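Local coordinates for protein PfVFT1 (Plasmodium falciparum, PDB 5JKQ) that is of unproven function but has the two-lobed architecture of Venus flytrap solute-binding proteins and so probably captures a small ligand between its lobes, at residues K86-I91 against D148-S153; G101-V106 against T274-Y279; N130-V135 against D141-M146; V46-E51 against I174-N179. The protein carries 3 engineered substitutions. All coordinates share one frame; numbering follows the deposited sequence.

Contact 1 (K86-I91 against D148-S153); sequences KNWGII and DNYFLS
Trp-88 drives the outer edge of its indole into a face of the Tyr-150 ring, a T-shaped (edge-to-face) pair. The centroid of the six-membered ring of Trp-88 lies 5.0 Å from that of the Tyr-150 ring, with the planes at 77°. Two indole carbons do the touching: CH2 of Trp-88 sits 3.7 Å from CE1 of Tyr-150, and CZ3 of Trp-88 4.0 Å from Tyr-150 CE2, so the C-H edge meets the pi cloud. Tyr-150 presents this face from a chi1 of 65°, which places CG between its backbone N and carbonyl carbon. CB of Lys-86 covers one face of the indole.

No hydrogen bond crosses the contact; two short ones shape its loops. Asn-87 OD1 accepts from Gly-89 N at 3.0 Å, an Asx turn that carries the chain past Trp-88 into the positive phi of Gly-89. A second Asx turn, with Asp-148 OD1 accepting from Tyr-150 N through its anti lone pair, fixes the backbone that bears Tyr-150. The phenol OH of Tyr-150 leaves the contact to bond Leu-83 N.

The contact therefore rests on dispersion and on the attraction between a C-H edge and a pi face, consistent with an exposed tryptophan laid against a buried, well-fixed tyrosine.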
loop_
_atom_site.group_PDB
_atom_site.type_symbol
_atom_site.label_atom_id
_atom_site.label_comp_id
_atom_site.label_asym_id
_atom_site.label_seq_id
_atom_site.Cartn_x
_atom_site.Cartn_y
_atom_site.Cartn_z
ATOM N N LYS A 86 -13.374 -8.601 2.145
ATOM C CA LYS A 86 -11.963 -8.927 1.976
ATOM C C LYS A 86 -11.433 -9.645 3.209
ATOM O O LYS A 86 -11.691 -9.236 4.341
ATOM C CB LYS A 86 -11.136 -7.666 1.709
ATOM C CG LYS A 86 -11.462 -6.963 0.400
ATOM C CD LYS A 86 -11.353 -7.903 -0.790
ATOM C CE LYS A 86 -11.373 -7.140 -2.103
ATOM N NZ LYS A 86 -11.538 -8.046 -3.274
ATOM N N ASN A 87 -10.700 -10.728 2.972
ATOM C CA ASN A 87 -10.058 -11.484 4.038
ATOM C C ASN A 87 -8.751 -12.081 3.533
ATOM O O ASN A 87 -8.757 -13.019 2.738
ATOM C CB ASN A 87 -10.988 -12.583 4.557
ATOM C CG ASN A 87 -10.371 -13.393 5.685
ATOM O OD1 ASN A 87 -9.295 -13.068 6.188
ATOM N ND2 ASN A 87 -11.062 -14.451 6.095
ATOM N N TRP A 88 -7.634 -11.520 3.994
ATOM C CA TRP A 88 -6.309 -11.982 3.591
ATOM C C TRP A 88 -5.599 -12.678 4.745
ATOM O O TRP A 88 -4.374 -12.791 4.757
ATOM C CB TRP A 88 -5.464 -10.812 3.086
ATOM C CG TRP A 88 -6.103 -10.066 1.956
ATOM C CD1 TRP A 88 -6.383 -10.549 0.712
ATOM C CD2 TRP A 88 -6.537 -8.700 1.965
ATOM N NE1 TRP A 88 -6.968 -9.569 -0.055
ATOM C CE2 TRP A 88 -7.073 -8.425 0.692
ATOM C CE3 TRP A 88 -6.525 -7.684 2.925
ATOM C CZ2 TRP A 88 -7.593 -7.176 0.355
ATOM C CZ3 TRP A 88 -7.043 -6.446 2.588
ATOM C CH2 TRP A 88 -7.569 -6.203 1.315
ATOM N N GLY A 89 -6.377 -13.141 5.718
ATOM C CA GLY A 89 -5.831 -13.868 6.847
ATOM C C GLY A 89 -5.168 -12.948 7.850
ATOM O O GLY A 89 -5.767 -11.971 8.301
ATOM N N ILE A 90 -3.926 -13.262 8.198
ATOM C CA ILE A 90 -3.198 -12.492 9.198
ATOM C C ILE A 90 -2.861 -11.101 8.662
ATOM O O ILE A 90 -2.713 -10.147 9.425
ATOM C CB ILE A 90 -1.901 -13.218 9.632
ATOM C CG1 ILE A 90 -1.361 -12.632 10.942
ATOM C CG2 ILE A 90 -0.839 -13.173 8.518
ATOM C CD1 ILE A 90 -2.252 -12.883 12.154
ATOM N N ILE A 91 -2.750 -10.998 7.343
ATOM C CA ILE A 91 -2.463 -9.731 6.684
ATOM C C ILE A 91 -3.581 -8.723 6.939
ATOM O O ILE A 91 -3.345 -7.515 6.975
ATOM C CB ILE A 91 -2.258 -9.943 5.165
ATOM C CG1 ILE A 91 -0.854 -10.494 4.919
ATOM C CG2 ILE A 91 -2.441 -8.644 4.375
ATOM C CD1 ILE A 91 -0.648 -11.059 3.537
ATOM N N ASP A 148 -8.379 2.905 4.126
ATOM C CA ASP A 148 -7.407 2.104 4.856
ATOM C C ASP A 148 -6.026 2.333 4.242
ATOM O O ASP A 148 -5.917 2.865 3.139
ATOM C CB ASP A 148 -7.790 0.622 4.813
ATOM C CG ASP A 148 -7.050 -0.204 5.845
ATOM O OD1 ASP A 148 -5.827 -0.400 5.686
ATOM O OD2 ASP A 148 -7.695 -0.668 6.811
ATOM N N ASN A 149 -4.974 1.936 4.951
ATOM C CA ASN A 149 -3.612 2.158 4.469
ATOM C C ASN A 149 -3.150 1.141 3.426
ATOM O O ASN A 149 -2.143 1.363 2.756
ATOM C CB ASN A 149 -2.622 2.140 5.639
ATOM C CG ASN A 149 -2.922 3.199 6.680
ATOM O OD1 ASN A 149 -2.754 4.393 6.434
ATOM N ND2 ASN A 149 -3.353 2.764 7.860
ATOM N N TYR A 150 -3.870 0.030 3.284
ATOM C CA TYR A 150 -3.379 -1.074 2.459
ATOM C C TYR A 150 -3.490 -0.790 0.967
ATOM O O TYR A 150 -2.849 -1.462 0.160
ATOM C CB TYR A 150 -4.112 -2.385 2.798
ATOM C CG TYR A 150 -5.599 -2.435 2.495
ATOM C CD1 TYR A 150 -6.074 -2.416 1.188
ATOM C CD2 TYR A 150 -6.527 -2.556 3.523
ATOM C CE1 TYR A 150 -7.427 -2.478 0.917
ATOM C CE2 TYR A 150 -7.881 -2.623 3.260
ATOM C CZ TYR A 150 -8.326 -2.584 1.957
ATOM O OH TYR A 150 -9.673 -2.651 1.690
ATOM N N PHE A 151 -4.293 0.204 0.602
ATOM C CA PHE A 151 -4.528 0.514 -0.805
ATOM C C PHE A 151 -3.231 0.821 -1.538
ATOM O O PHE A 151 -2.334 1.461 -0.993
ATOM C CB PHE A 151 -5.495 1.689 -0.936
ATOM C CG PHE A 151 -6.919 1.325 -0.643
ATOM C CD1 PHE A 151 -7.733 0.814 -1.640
ATOM C CD2 PHE A 151 -7.439 1.476 0.629
ATOM C CE1 PHE A 151 -9.040 0.469 -1.372
ATOM C CE2 PHE A 151 -8.745 1.132 0.902
ATOM C CZ PHE A 151 -9.546 0.628 -0.099
ATOM N N LEU A 152 -3.139 0.346 -2.776
ATOM C CA LEU A 152 -1.945 0.543 -3.587
ATOM C C LEU A 152 -1.703 2.020 -3.870
ATOM O O LEU A 152 -2.644 2.806 -3.992
ATOM C CB LEU A 152 -2.062 -0.224 -4.906
ATOM C CG LEU A 152 -2.271 -1.737 -4.800
ATOM C CD1 LEU A 152 -2.375 -2.346 -6.186
ATOM C CD2 LEU A 152 -1.150 -2.397 -4.010
ATOM N N SER A 153 -0.431 2.386 -3.978
ATOM C CA SER A 153 -0.045 3.755 -4.292
ATOM C C SER A 153 -0.324 4.084 -5.757
ATOM O O SER A 153 -0.270 5.247 -6.158
ATOM C CB SER A 153 1.437 3.969 -3.976
ATOM O OG SER A 153 1.698 3.749 -2.600
#

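Contact 2 (G101-V106 against T274-Y279); sequences GFWPDV and TGHSAY
Trp-103, in the first turn of helix 102-118, reaches across to His-276 on strand 265-281. The segment begins before that turn with Gly-101 at the N-cap position, whose positive phi, 112°, suits a residue without a side chain; its carbonyl O accepts from Asp-105 N at 3.0 Å. Phe-102 follows, its CE2 over one face of the Trp-103 indole.

Trp-103 itself carries the whole contact. Its chi1 of -78° sets CG anti to the carbonyl carbon, and from there the benzo edge extends over a face of the imidazole. CZ2 of Trp-103 stands 3.8 Å from both CG and CD2 of His-276, while Trp-103 CH2 reaches His-276 CB at 3.7 Å. The ring planes meet at 61°, an edge-to-face arrangement with centroids 5.0 Å apart. The indole is long enough to bridge backbones whose CA atoms, those of Trp-103 and His-276, are 10.4 Å apart. Its NE1 bonds to Tyr-44 OH. Farther along, Val-106 places CG2 over one face of the Phe-102 ring and closes the turn through its N, bonded to Phe-102 O.

Both imidazole nitrogens are engaged, ND1 with Tyr-150 O and NE2 with His-177 ND1, which should hold the ring's rotation. The contact thus joins a nonpolar aromatic edge to the face of a buried ring whose polar atoms are satisfied elsewhere.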
loop_
_atom_site.group_PDB
_atom_site.type_symbol
_atom_site.label_atom_id
_atom_site.label_comp_id
_atom_site.label_asym_id
_atom_site.label_seq_id
_atom_site.Cartn_x
_atom_site.Cartn_y
_atom_site.Cartn_z
ATOM N N GLY A 101 -6.039 -8.293 12.141
ATOM C CA GLY A 101 -4.884 -8.554 11.302
ATOM C C GLY A 101 -3.940 -7.370 11.250
ATOM O O GLY A 101 -4.130 -6.379 11.958
ATOM N N PHE A 102 -2.927 -7.472 10.396
ATOM C CA PHE A 102 -1.864 -6.478 10.335
ATOM C C PHE A 102 -2.368 -5.086 9.964
ATOM O O PHE A 102 -2.186 -4.135 10.723
ATOM C CB PHE A 102 -0.795 -6.911 9.334
ATOM C CG PHE A 102 0.254 -5.868 9.087
ATOM C CD1 PHE A 102 1.235 -5.616 10.032
ATOM C CD2 PHE A 102 0.260 -5.139 7.910
ATOM C CE1 PHE A 102 2.203 -4.654 9.807
ATOM C CE2 PHE A 102 1.225 -4.175 7.678
ATOM C CZ PHE A 102 2.198 -3.933 8.626
ATOM N N TRP A 103 -2.993 -4.968 8.797
ATOM C CA TRP A 103 -3.385 -3.660 8.279
ATOM C C TRP A 103 -4.351 -2.923 9.208
ATOM O O TRP A 103 -4.195 -1.720 9.421
ATOM C CB TRP A 103 -3.991 -3.807 6.881
ATOM C CG TRP A 103 -2.944 -3.990 5.833
ATOM C CD1 TRP A 103 -2.732 -5.099 5.072
ATOM C CD2 TRP A 103 -1.945 -3.039 5.447
ATOM N NE1 TRP A 103 -1.667 -4.897 4.228
ATOM C CE2 TRP A 103 -1.167 -3.639 4.438
ATOM C CE3 TRP A 103 -1.635 -1.737 5.852
ATOM C CZ2 TRP A 103 -0.099 -2.983 3.827
ATOM C CZ3 TRP A 103 -0.573 -1.086 5.244
ATOM C CH2 TRP A 103 0.180 -1.710 4.244
ATOM N N PRO A 104 -5.350 -3.629 9.761
ATOM C CA PRO A 104 -6.159 -2.991 10.805
ATOM C C PRO A 104 -5.318 -2.550 12.002
ATOM O O PRO A 104 -5.515 -1.443 12.509
ATOM C CB PRO A 104 -7.147 -4.090 11.205
ATOM C CG PRO A 104 -7.280 -4.921 9.996
ATOM C CD PRO A 104 -5.923 -4.922 9.345
ATOM N N ASP A 105 -4.394 -3.401 12.443
ATOM C CA ASP A 105 -3.533 -3.073 13.576
ATOM C C ASP A 105 -2.660 -1.857 13.285
ATOM O O ASP A 105 -2.361 -1.079 14.190
ATOM C CB ASP A 105 -2.638 -4.261 13.948
ATOM C CG ASP A 105 -3.326 -5.259 14.863
ATOM O OD1 ASP A 105 -4.376 -4.924 15.453
ATOM O OD2 ASP A 105 -2.800 -6.382 15.003
ATOM N N VAL A 106 -2.245 -1.703 12.030
ATOM C CA VAL A 106 -1.474 -0.532 11.616
ATOM C C VAL A 106 -2.297 0.738 11.810
ATOM O O VAL A 106 -1.804 1.731 12.346
ATOM C CB VAL A 106 -1.024 -0.639 10.135
ATOM C CG1 VAL A 106 -0.503 0.705 9.603
ATOM C CG2 VAL A 106 0.038 -1.717 9.980
ATOM N N THR A 274 6.280 -2.208 -4.291
ATOM C CA THR A 274 4.884 -1.833 -4.448
ATOM C C THR A 274 4.456 -1.116 -3.173
ATOM O O THR A 274 4.415 -1.718 -2.100
ATOM C CB THR A 274 3.986 -3.064 -4.708
ATOM O OG1 THR A 274 4.395 -3.709 -5.922
ATOM C CG2 THR A 274 2.518 -2.666 -4.817
ATOM N N GLY A 275 4.158 0.174 -3.291
ATOM C CA GLY A 275 3.821 0.989 -2.138
ATOM C C GLY A 275 2.361 0.903 -1.733
ATOM O O GLY A 275 1.494 0.594 -2.550
ATOM N N HIS A 276 2.103 1.173 -0.456
ATOM C CA HIS A 276 0.746 1.259 0.078
ATOM C C HIS A 276 0.536 2.615 0.742
ATOM O O HIS A 276 1.403 3.090 1.472
ATOM C CB HIS A 276 0.486 0.145 1.091
ATOM C CG HIS A 276 0.687 -1.233 0.543
ATOM N ND1 HIS A 276 -0.273 -1.884 -0.200
ATOM C CD2 HIS A 276 1.733 -2.086 0.639
ATOM C CE1 HIS A 276 0.177 -3.077 -0.545
ATOM N NE2 HIS A 276 1.390 -3.225 -0.048
ATOM N N SER A 277 -0.615 3.234 0.492
ATOM C CA SER A 277 -0.912 4.542 1.067
ATOM C C SER A 277 -2.403 4.740 1.334
ATOM O O SER A 277 -3.248 4.033 0.782
ATOM C CB SER A 277 -0.400 5.648 0.138
ATOM O OG SER A 277 -0.910 5.486 -1.171
ATOM N N ALA A 278 -2.709 5.706 2.195
ATOM C CA ALA A 278 -4.086 6.104 2.453
ATOM C C ALA A 278 -4.461 7.248 1.519
ATOM O O ALA A 278 -3.593 7.995 1.067
ATOM C CB ALA A 278 -4.261 6.515 3.906
ATOM N N TYR A 279 -5.754 7.377 1.231
ATOM C CA TYR A 279 -6.242 8.427 0.341
ATOM C C TYR A 279 -7.226 9.349 1.059
ATOM O O TYR A 279 -7.978 8.919 1.935
ATOM C CB TYR A 279 -6.886 7.807 -0.903
ATOM C CG TYR A 279 -5.868 7.216 -1.859
ATOM C CD1 TYR A 279 -5.410 5.914 -1.703
ATOM C CD2 TYR A 279 -5.352 7.969 -2.905
ATOM C CE1 TYR A 279 -4.474 5.375 -2.570
ATOM C CE2 TYR A 279 -4.417 7.439 -3.776
ATOM C CZ TYR A 279 -3.982 6.144 -3.605
ATOM O OH TYR A 279 -3.050 5.622 -4.473
#

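Contact 3 (N130-V135 against D141-M146); sequences NYYDNV and DKDIHM. With SO4 (sulfate ion), chain E.
Ile-144 fills the close-packed side of this contact with its two branches. CD1 of Ile-144 meets CG1 of Val-135 at 3.5 Å, the two side chains crossing at about a right angle, while CG2 of Ile-144 touches the ring edge of Tyr-132 at CE2, 3.7 Å away. A chi1 of 50° puts CG1 of Ile-144 between its backbone N and carbonyl carbon, directing the branches to different neighbours; a beta-branched residue suits this double task. Leu-139 covers Ile-144 and Leu-83 covers Val-135. The arrangement belongs to a beta-alpha-beta crossover: strand 126-132 leads through helix 135-140 to strand 146-147, parallel to it in the same sheet. Asn-134 N-caps the helix, its OD1 accepting from Val-137 N, and Lys-142 ends it in a Schellman motif.

Toward solvent the packing thins. There the phenol OH of Tyr-132 lies 3.5 Å from Asp-143 CB. A sulfate, probably from the crystallisation liquor, sits before the helix: Asp-133 N gives sulfate O3 a 2.7 Å bond, and Asn-134 N reaches sulfate O1 at 3.0 Å, nearly straight at 169°.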
loop_
_atom_site.group_PDB
_atom_site.type_symbol
_atom_site.label_atom_id
_atom_site.label_comp_id
_atom_site.label_asym_id
_atom_site.label_seq_id
_atom_site.Cartn_x
_atom_site.Cartn_y
_atom_site.Cartn_z
ATOM N N ASN A 130 -16.008 1.593 7.982
ATOM C CA ASN A 130 -17.138 1.401 7.077
ATOM C C ASN A 130 -16.665 0.713 5.802
ATOM O O ASN A 130 -15.610 1.049 5.267
ATOM C CB ASN A 130 -17.806 2.737 6.740
ATOM C CG ASN A 130 -18.466 3.381 7.945
ATOM O OD1 ASN A 130 -18.066 3.151 9.085
ATOM N ND2 ASN A 130 -19.486 4.190 7.696
ATOM N N TYR A 131 -17.446 -0.250 5.323
ATOM C CA TYR A 131 -17.053 -1.040 4.161
ATOM C C TYR A 131 -17.858 -0.662 2.916
ATOM O O TYR A 131 -19.067 -0.441 2.989
ATOM C CB TYR A 131 -17.214 -2.532 4.460
ATOM C CG TYR A 131 -16.404 -3.021 5.641
ATOM C CD1 TYR A 131 -15.215 -2.397 6.001
ATOM C CD2 TYR A 131 -16.820 -4.113 6.388
ATOM C CE1 TYR A 131 -14.470 -2.844 7.075
ATOM C CE2 TYR A 131 -16.084 -4.566 7.463
ATOM C CZ TYR A 131 -14.910 -3.928 7.801
ATOM O OH TYR A 131 -14.176 -4.380 8.873
ATOM N N TYR A 132 -17.170 -0.586 1.779
ATOM C CA TYR A 132 -17.797 -0.238 0.506
ATOM C C TYR A 132 -17.215 -1.070 -0.631
ATOM O O TYR A 132 -16.138 -1.644 -0.497
ATOM C CB TYR A 132 -17.607 1.250 0.196
ATOM C CG TYR A 132 -18.047 2.183 1.301
ATOM C CD1 TYR A 132 -19.369 2.601 1.401
ATOM C CD2 TYR A 132 -17.139 2.658 2.238
ATOM C CE1 TYR A 132 -19.772 3.459 2.407
ATOM C CE2 TYR A 132 -17.533 3.514 3.246
ATOM C CZ TYR A 132 -18.850 3.911 3.327
ATOM O OH TYR A 132 -19.242 4.765 4.330
ATOM N N ASP A 133 -17.931 -1.133 -1.750
ATOM C CA ASP A 133 -17.405 -1.764 -2.956
ATOM C C ASP A 133 -16.414 -0.819 -3.628
ATOM O O ASP A 133 -15.315 -1.226 -4.005
ATOM C CB ASP A 133 -18.536 -2.135 -3.919
ATOM C CG ASP A 133 -19.318 -3.356 -3.464
ATOM O OD1 ASP A 133 -18.693 -4.314 -2.960
ATOM O OD2 ASP A 133 -20.558 -3.359 -3.610
ATOM N N ASN A 134 -16.817 0.441 -3.774
ATOM C CA ASN A 134 -15.927 1.501 -4.240
ATOM C C ASN A 134 -15.677 2.489 -3.104
ATOM O O ASN A 134 -16.525 3.330 -2.799
ATOM C CB ASN A 134 -16.521 2.215 -5.460
ATOM C CG ASN A 134 -15.546 3.190 -6.109
ATOM O OD1 ASN A 134 -14.798 3.894 -5.428
ATOM N ND2 ASN A 134 -15.555 3.235 -7.436
ATOM N N VAL A 135 -14.509 2.380 -2.480
ATOM C CA VAL A 135 -14.176 3.211 -1.331
ATOM C C VAL A 135 -13.876 4.641 -1.769
ATOM O O VAL A 135 -14.136 5.589 -1.028
ATOM C CB VAL A 135 -12.966 2.642 -0.556
ATOM C CG1 VAL A 135 -12.694 3.455 0.703
ATOM C CG2 VAL A 135 -13.209 1.186 -0.190
ATOM N N ASP A 141 -17.410 11.436 -1.509
ATOM C CA ASP A 141 -18.746 11.810 -1.045
ATOM C C ASP A 141 -18.759 12.118 0.452
ATOM O O ASP A 141 -19.816 12.365 1.031
ATOM C CB ASP A 141 -19.752 10.695 -1.355
ATOM C CG ASP A 141 -20.031 10.552 -2.842
ATOM O OD1 ASP A 141 -19.781 11.515 -3.598
ATOM O OD2 ASP A 141 -20.510 9.474 -3.255
ATOM N N LYS A 142 -17.581 12.099 1.071
ATOM C CA LYS A 142 -17.425 12.442 2.485
ATOM C C LYS A 142 -18.178 11.493 3.416
ATOM O O LYS A 142 -18.581 11.882 4.512
ATOM C CB LYS A 142 -17.890 13.880 2.744
ATOM C CG LYS A 142 -17.294 14.914 1.804
ATOM C CD LYS A 142 -17.375 16.317 2.398
ATOM C CE LYS A 142 -18.813 16.788 2.574
ATOM N NZ LYS A 142 -18.894 18.025 3.402
ATOM N N ASP A 143 -18.372 10.252 2.981
ATOM C CA ASP A 143 -18.897 9.213 3.862
ATOM C C ASP A 143 -17.807 8.753 4.826
ATOM O O ASP A 143 -18.092 8.208 5.892
ATOM C CB ASP A 143 -19.423 8.025 3.055
ATOM C CG ASP A 143 -20.638 8.376 2.220
ATOM O OD1 ASP A 143 -21.520 9.102 2.725
ATOM O OD2 ASP A 143 -20.708 7.930 1.054
ATOM N N ILE A 144 -16.556 8.986 4.437
ATOM C CA ILE A 144 -15.401 8.608 5.240
ATOM C C ILE A 144 -14.365 9.724 5.229
ATOM O O ILE A 144 -14.328 10.538 4.305
ATOM C CB ILE A 144 -14.757 7.303 4.721
ATOM C CG1 ILE A 144 -14.532 7.398 3.206
ATOM C CG2 ILE A 144 -15.636 6.111 5.071
ATOM C CD1 ILE A 144 -13.813 6.210 2.593
ATOM N N HIS A 145 -13.535 9.766 6.265
ATOM C CA HIS A 145 -12.429 10.713 6.326
ATOM C C HIS A 145 -11.199 10.143 5.624
ATOM O O HIS A 145 -10.342 10.889 5.146
ATOM C CB HIS A 145 -12.090 11.049 7.780
ATOM C CG HIS A 145 -13.254 11.560 8.571
ATOM N ND1 HIS A 145 -13.566 11.084 9.826
ATOM C CD2 HIS A 145 -14.175 12.512 8.290
ATOM C CE1 HIS A 145 -14.632 11.715 10.282
ATOM N NE2 HIS A 145 -15.021 12.588 9.369
HETATM N N MSE A 146 -11.136 8.815 5.552
HETATM C CA MSE A 146 -9.940 8.107 5.112
HETATM C C MSE A 146 -10.226 6.765 4.474
HETATM O O MSE A 146 -11.205 6.104 4.814
HETATM C CB MSE A 146 -9.020 7.840 6.295
HETATM C CG MSE A 146 -8.099 8.945 6.675
HETATM SE SE MSE A 146 -7.027 8.307 8.162
HETATM C CE MSE A 146 -5.587 7.479 7.146
HETATM S S SO4 E . -20.790 0.715 -2.402
HETATM O O1 SO4 E . -19.509 1.277 -2.825
HETATM O O2 SO4 E . -21.521 1.696 -1.605
HETATM O O3 SO4 E . -20.566 -0.482 -1.594
HETATM O O4 SO4 E . -21.572 0.366 -3.585
#

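Contact 4 (V46-E51 against I174-N179); sequences VIESIE and IIKHSN
Lys-176 stretches back along the strand edge toward Glu-48, whose carboxylate meets the far end of its chain. CB of Lys-176 starts beside the neighbouring strand, packing against Thr-274 O. From CG, anti to the carbonyl carbon at a chi1 of -47°, the chain runs extended through CD, its aliphatic length suited to spanning the distance. CE then comes within 3.5 Å of Glu-48 OE2. The last torsion bends the tip, and Lys-176 NZ ends 4.0 Å from that same OE2, a long salt bridge. Glu-48, exposed at the surface, comes to it with a bend at chi2.

Beside this pair the backbones meet. Ile-47 N gives a weak hydrogen bond to Ile-174 O at 2.8 Å, with an angle of 129°, and CA of Val-46 lies 3.5 Å from that carbonyl oxygen. CB of Ile-47 also packs on this oxygen, and the Ile-47 side chain touches Ile-28 of helix 14-29.

Val-46 and Ile-175 form an antiparallel non-hydrogen-bonded pair, the arrangement of a short strand added to the side of a longer one in a mixed sheet.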
loop_
_atom_site.group_PDB
_atom_site.type_symbol
_atom_site.label_atom_id
_atom_site.label_comp_id
_atom_site.label_asym_id
_atom_site.label_seq_id
_atom_site.Cartn_x
_atom_site.Cartn_y
_atom_site.Cartn_z
ATOM N N VAL A 46 9.010 -0.411 6.023
ATOM C CA VAL A 46 8.503 0.926 6.317
ATOM C C VAL A 46 9.204 1.963 5.454
ATOM O O VAL A 46 10.279 1.704 4.913
ATOM C CB VAL A 46 8.688 1.300 7.804
ATOM C CG1 VAL A 46 7.820 0.413 8.679
ATOM C CG2 VAL A 46 10.161 1.217 8.216
ATOM N N ILE A 47 8.586 3.135 5.330
ATOM C CA ILE A 47 9.149 4.222 4.535
ATOM C C ILE A 47 10.590 4.485 4.975
ATOM O O ILE A 47 10.892 4.546 6.168
ATOM C CB ILE A 47 8.295 5.513 4.644
ATOM C CG1 ILE A 47 8.943 6.656 3.858
ATOM C CG2 ILE A 47 8.087 5.918 6.102
ATOM C CD1 ILE A 47 7.942 7.556 3.150
ATOM N N GLU A 48 11.476 4.608 3.992
ATOM C CA GLU A 48 12.913 4.642 4.243
ATOM C C GLU A 48 13.383 5.966 4.844
ATOM O O GLU A 48 14.271 5.979 5.698
ATOM C CB GLU A 48 13.688 4.354 2.944
ATOM C CG GLU A 48 13.509 5.374 1.816
ATOM C CD GLU A 48 12.189 5.231 1.075
ATOM O OE1 GLU A 48 11.632 6.267 0.649
ATOM O OE2 GLU A 48 11.710 4.087 0.915
ATOM N N SER A 49 12.785 7.070 4.402
ATOM C CA SER A 49 13.183 8.403 4.855
ATOM C C SER A 49 12.060 9.102 5.614
ATOM O O SER A 49 10.950 9.248 5.099
ATOM C CB SER A 49 13.614 9.261 3.666
ATOM O OG SER A 49 13.968 10.567 4.088
ATOM N N ILE A 50 12.363 9.541 6.835
ATOM C CA ILE A 50 11.387 10.218 7.688
ATOM C C ILE A 50 11.876 11.593 8.141
ATOM O O ILE A 50 11.198 12.275 8.912
ATOM C CB ILE A 50 11.060 9.377 8.938
ATOM C CG1 ILE A 50 12.344 8.971 9.665
ATOM C CG2 ILE A 50 10.267 8.142 8.546
ATOM C CD1 ILE A 50 12.131 8.606 11.118
ATOM N N GLU A 51 13.051 11.996 7.665
ATOM C CA GLU A 51 13.650 13.265 8.068
ATOM C C GLU A 51 12.740 14.456 7.783
ATOM O O GLU A 51 12.614 15.359 8.612
ATOM C CB GLU A 51 14.988 13.472 7.359
ATOM C CG GLU A 51 16.176 12.893 8.101
ATOM C CD GLU A 51 17.494 13.247 7.443
ATOM O OE1 GLU A 51 17.483 13.595 6.243
ATOM O OE2 GLU A 51 18.538 13.185 8.127
ATOM N N ILE A 174 3.747 4.809 2.961
ATOM C CA ILE A 174 4.369 4.571 4.259
ATOM C C ILE A 174 4.881 3.142 4.408
ATOM O O ILE A 174 5.834 2.890 5.148
ATOM C CB ILE A 174 3.387 4.863 5.417
ATOM C CG1 ILE A 174 2.100 4.044 5.263
ATOM C CG2 ILE A 174 3.054 6.348 5.464
ATOM C CD1 ILE A 174 1.306 3.903 6.550
ATOM N N ILE A 175 4.235 2.216 3.705
ATOM C CA ILE A 175 4.546 0.797 3.809
ATOM C C ILE A 175 4.607 0.180 2.416
ATOM O O ILE A 175 3.731 0.413 1.583
ATOM C CB ILE A 175 3.501 0.060 4.673
ATOM C CG1 ILE A 175 3.543 0.595 6.106
ATOM C CG2 ILE A 175 3.755 -1.445 4.681
ATOM C CD1 ILE A 175 2.373 0.162 6.968
ATOM N N LYS A 176 5.655 -0.602 2.178
ATOM C CA LYS A 176 5.874 -1.242 0.886
ATOM C C LYS A 176 6.076 -2.745 1.035
ATOM O O LYS A 176 6.439 -3.229 2.109
ATOM C CB LYS A 176 7.098 -0.640 0.189
ATOM C CG LYS A 176 7.149 0.878 0.182
ATOM C CD LYS A 176 8.388 1.365 -0.551
ATOM C CE LYS A 176 8.627 2.851 -0.334
ATOM N NZ LYS A 176 8.719 3.594 -1.621
ATOM N N HIS A 177 5.828 -3.476 -0.047
ATOM C CA HIS A 177 6.306 -4.848 -0.168
ATOM C C HIS A 177 7.065 -4.962 -1.485
ATOM O O HIS A 177 6.825 -4.193 -2.415
ATOM C CB HIS A 177 5.154 -5.859 -0.082
ATOM C CG HIS A 177 4.323 -5.960 -1.324
ATOM N ND1 HIS A 177 3.098 -5.340 -1.450
ATOM C CD2 HIS A 177 4.520 -6.640 -2.479
ATOM C CE1 HIS A 177 2.585 -5.617 -2.635
ATOM N NE2 HIS A 177 3.429 -6.403 -3.280
ATOM N N SER A 178 7.997 -5.906 -1.550
ATOM C CA SER A 178 8.861 -6.043 -2.715
ATOM C C SER A 178 8.327 -7.082 -3.696
ATOM O O SER A 178 7.436 -7.866 -3.366
ATOM C CB SER A 178 10.279 -6.412 -2.279
ATOM O OG SER A 178 11.189 -6.268 -3.356
ATOM N N ASN A 179 8.879 -7.072 -4.904
ATOM C CA ASN A 179 8.503 -8.020 -5.945
ATOM C C ASN A 179 9.670 -8.932 -6.302
ATOM O O ASN A 179 10.705 -8.472 -6.784
ATOM C CB ASN A 179 8.013 -7.275 -7.188
ATOM C CG ASN A 179 6.757 -6.476 -6.926
ATOM O OD1 ASN A 179 5.647 -6.969 -7.115
ATOM N ND2 ASN A 179 6.924 -5.239 -6.478
#

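In the fold
Contacts 1 and 2 form the centre of the group, 6 Å apart between centres, and their segments alternate along the chain. Contact 4 lies about 11 Å from contact 2, centre to centre; the two also cross along the chain and share the mixed sheet, where strands 175-184 and 265-281 are antiparallel neighbours. Contact 1 is nested in the loop closed by contact 4. Contact 3, its centre about 16 Å from that of contact 2 and 25 Å from that of contact 4, is nested within all three. It belongs to the three-stranded parallel sheet, yet Phe-151 touches Val-135. Contacts 1, 2 and 4 thus gather sequence-distant residues where long strands run through the middle of a bi-lobed protein, consistent with a Venus flytrap architecture.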